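PDB 3CPG: pyridoxal phosphate homeostasis protein from Bifidobacterium adolescentis ATCC 15703, which probably binds pyridoxal 5'-phosphate and takes part in keeping the cellular supply of this cofactor in balance. Local coordinates for residues V163-N168 against Q188-L193. Residues are numbered along the deposited sequence; the frame is centred on the assembly and turned at random.
Sequences VLLEVN and QKIGTL
Ile190 of helix 183-191 touches Val163 and Leu165 of strand 161-166 with both branches of its side chain. The branch methyl CG2 of Ile190 meets CG2 of Val163 at 4.1 Å, while the longer arm puts CD1 of Ile190 against CD1 of Leu165, likewise at 4.1 Å. That arm is extended (chi2 176°), which carries CD1 well beyond CG2 and lets one side chain cover two strand positions, i and i+2. With CG anti to the backbone N (chi1 169°), Leu165 presents a single methyl, CD1, to Ile190. Both pairs cross at a slant, and the contact is purely apolar, with 109 Å² buried and no hydrogen bond between the segments. The backbones stay well apart, with CA of Leu165 8.6 Å from CA of Ile190.

Strand 161-166, helix 183-191 and strand 196-202 form one beta-alpha-beta unit of the TIM barrel, and the contact packs the helix on the outer side of the parallel sheet. Ile196 of strand 196-202 and Ala147 of helix 144-157 also touch Ile190, so its apolar contacts continue to the next strand and the neighbouring helix. Leu164, between the two touching strand residues, points to the other side of the sheet, the barrel interior.

The solvent side is looser and carries Gln188 and Lys189, both partly exposed; Lys189 NZ makes a long, weak ion pair with Glu148. Exposed Thr192 donates from OG1 to Lys189 O at 2.6 Å, in the carbonyl plane; the same oxygen accepts Thr192 N at 3.0 Å.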
ATOM      1  N   VAL A 163       9.532   2.359  -1.776  1.00  6.46           N
ATOM      2  CA  VAL A 163       9.043   1.334  -2.689  1.00  6.15           C
ATOM      3  C   VAL A 163       8.866   0.014  -1.966  1.00  5.62           C
ATOM      4  O   VAL A 163       9.574  -0.276  -1.000  1.00  5.39           O
ATOM      5  CB  VAL A 163      10.017   1.072  -3.878  1.00  6.19           C
ATOM      6  CG1 VAL A 163      10.191   2.326  -4.714  1.00  5.90           C
ATOM      7  CG2 VAL A 163      11.359   0.580  -3.354  1.00  8.16           C
ATOM      8  N   LEU A 164       7.894  -0.765  -2.421  1.00  4.36           N
ATOM      9  CA  LEU A 164       7.675  -2.098  -1.883  1.00  4.42           C
ATOM     10  C   LEU A 164       7.884  -2.998  -3.089  1.00  4.80           C
ATOM     11  O   LEU A 164       7.477  -2.652  -4.200  1.00  6.41           O
ATOM     12  CB  LEU A 164       6.248  -2.291  -1.352  1.00  4.85           C
ATOM     13  CG  LEU A 164       5.752  -1.419  -0.195  1.00  3.46           C
ATOM     14  CD1 LEU A 164       4.462  -2.017   0.367  1.00  3.35           C
ATOM     15  CD2 LEU A 164       6.806  -1.339   0.903  1.00  4.68           C
ATOM     16  N   LEU A 165       8.549  -4.127  -2.886  1.00  4.57           N
ATOM     17  CA  LEU A 165       8.761  -5.070  -3.974  1.00  4.86           C
ATOM     18  C   LEU A 165       7.498  -5.912  -4.048  1.00  4.59           C
ATOM     19  O   LEU A 165       7.128  -6.592  -3.085  1.00  3.60           O
ATOM     20  CB  LEU A 165       9.975  -5.964  -3.696  1.00  5.36           C
ATOM     21  CG  LEU A 165      10.149  -7.175  -4.622  1.00  4.87           C
ATOM     22  CD1 LEU A 165      10.252  -6.722  -6.080  1.00  4.90           C
ATOM     23  CD2 LEU A 165      11.396  -7.944  -4.205  1.00  7.34           C
ATOM     24  N   GLU A 166       6.825  -5.840  -5.190  1.00  4.61           N
ATOM     25  CA  GLU A 166       5.589  -6.576  -5.415  1.00  5.28           C
ATOM     26  C   GLU A 166       5.941  -7.970  -5.899  1.00  5.29           C
ATOM     27  O   GLU A 166       6.593  -8.122  -6.930  1.00  6.84           O
ATOM     28  CB  GLU A 166       4.755  -5.860  -6.476  1.00  6.03           C
ATOM     29  CG  GLU A 166       3.415  -6.496  -6.775  1.00  8.51           C
ATOM     30  CD  GLU A 166       2.733  -5.826  -7.951  1.00 12.14           C
ATOM     31  OE1 GLU A 166       3.224  -5.977  -9.089  1.00 19.48           O
ATOM     32  OE2 GLU A 166       1.718  -5.141  -7.734  1.00 17.97           O
ATOM     33  N   VAL A 167       5.499  -8.982  -5.160  1.00  4.63           N
ATOM     34  CA  VAL A 167       5.788 -10.362  -5.514  1.00  4.98           C
ATOM     35  C   VAL A 167       4.524 -11.098  -5.936  1.00  5.98           C
ATOM     36  O   VAL A 167       3.460 -10.911  -5.348  1.00  6.75           O
ATOM     37  CB  VAL A 167       6.419 -11.119  -4.321  1.00  5.09           C
ATOM     38  CG1 VAL A 167       6.781 -12.540  -4.737  1.00  4.40           C
ATOM     39  CG2 VAL A 167       7.650 -10.380  -3.828  1.00  4.70           C
ATOM     40  N   ASN A 168       4.653 -11.935  -6.959  1.00  5.19           N
ATOM     41  CA  ASN A 168       3.524 -12.713  -7.457  1.00  6.11           C
ATOM     42  C   ASN A 168       3.409 -13.968  -6.599  1.00  7.16           C
ATOM     43  O   ASN A 168       4.257 -14.856  -6.677  1.00  7.62           O
ATOM     44  CB  ASN A 168       3.762 -13.102  -8.919  1.00  8.47           C
ATOM     45  CG  ASN A 168       2.628 -13.934  -9.502  1.00  8.83           C
ATOM     46  OD1 ASN A 168       1.685 -14.307  -8.804  1.00  9.11           O
ATOM     47  ND2 ASN A 168       2.725 -14.234 -10.792  1.00 11.75           N
ATOM     48  N   GLN A 188      17.624  -7.135  -3.200  1.00 13.50           N
ATOM     49  CA  GLN A 188      18.986  -6.713  -2.927  1.00 16.35           C
ATOM     50  C   GLN A 188      19.484  -5.724  -3.975  1.00 15.99           C
ATOM     51  O   GLN A 188      20.169  -4.760  -3.642  1.00 16.01           O
ATOM     52  CB  GLN A 188      19.887  -7.944  -2.832  1.00 19.13           C
ATOM     53  CG  GLN A 188      19.427  -8.886  -1.719  1.00 24.05           C
ATOM     54  CD  GLN A 188      20.258 -10.145  -1.605  1.00 26.88           C
ATOM     55  OE1 GLN A 188      20.472 -10.852  -2.589  1.00 28.03           O
ATOM     56  NE2 GLN A 188      20.720 -10.441  -0.392  1.00 27.91           N
ATOM     57  N   LYS A 189      19.127  -5.950  -5.235  1.00 14.98           N
ATOM     58  CA  LYS A 189      19.538  -5.036  -6.299  1.00 14.85           C
ATOM     59  C   LYS A 189      18.858  -3.684  -6.089  1.00 13.49           C
ATOM     60  O   LYS A 189      19.486  -2.635  -6.233  1.00 12.93           O
ATOM     61  CB  LYS A 189      19.159  -5.597  -7.674  1.00 16.04           C
ATOM     62  CG  LYS A 189      19.431  -4.631  -8.825  1.00 21.15           C
ATOM     63  CD  LYS A 189      20.896  -4.211  -8.869  1.00 23.69           C
ATOM     64  CE  LYS A 189      21.132  -3.101  -9.885  1.00 27.05           C
ATOM     65  NZ  LYS A 189      20.786  -3.514 -11.271  1.00 29.15           N
ATOM     66  N   ILE A 190      17.571  -3.715  -5.752  1.00 12.24           N
ATOM     67  CA  ILE A 190      16.821  -2.485  -5.508  1.00 12.84           C
ATOM     68  C   ILE A 190      17.474  -1.706  -4.366  1.00 13.38           C
ATOM     69  O   ILE A 190      17.538  -0.477  -4.393  1.00 12.68           O
ATOM     70  CB  ILE A 190      15.346  -2.792  -5.140  1.00 12.10           C
ATOM     71  CG1 ILE A 190      14.623  -3.376  -6.356  1.00 13.63           C
ATOM     72  CG2 ILE A 190      14.649  -1.523  -4.650  1.00 14.22           C
ATOM     73  CD1 ILE A 190      13.190  -3.805  -6.087  1.00 13.09           C
ATOM     74  N   GLY A 191      17.969  -2.432  -3.369  1.00 13.12           N
ATOM     75  CA  GLY A 191      18.610  -1.789  -2.236  1.00 13.51           C
ATOM     76  C   GLY A 191      19.838  -0.972  -2.600  1.00 14.46           C
ATOM     77  O   GLY A 191      20.237  -0.081  -1.849  1.00 15.08           O
ATOM     78  N   THR A 192      20.437  -1.263  -3.751  1.00 14.14           N
ATOM     79  CA  THR A 192      21.632  -0.543  -4.186  1.00 15.21           C
ATOM     80  C   THR A 192      21.324   0.720  -4.985  1.00 14.64           C
ATOM     81  O   THR A 192      22.217   1.524  -5.248  1.00 15.81           O
ATOM     82  CB  THR A 192      22.544  -1.432  -5.059  1.00 15.46           C
ATOM     83  OG1 THR A 192      21.894  -1.711  -6.307  1.00 18.07           O
ATOM     84  CG2 THR A 192      22.850  -2.736  -4.348  1.00 17.03           C
ATOM     85  N   LEU A 193      20.063   0.897  -5.367  1.00 12.56           N
ATOM     86  CA  LEU A 193      19.672   2.061  -6.157  1.00 11.12           C
ATOM     87  C   LEU A 193      19.453   3.321  -5.331  1.00 11.90           C
ATOM     88  O   LEU A 193      18.827   3.278  -4.274  1.00 12.30           O
ATOM     89  CB  LEU A 193      18.398   1.750  -6.945  1.00 10.74           C
ATOM     90  CG  LEU A 193      18.494   0.581  -7.930  1.00  9.72           C
ATOM     91  CD1 LEU A 193      17.121   0.270  -8.504  1.00  9.63           C
ATOM     92  CD2 LEU A 193      19.476   0.931  -9.041  1.00 11.51           C
TER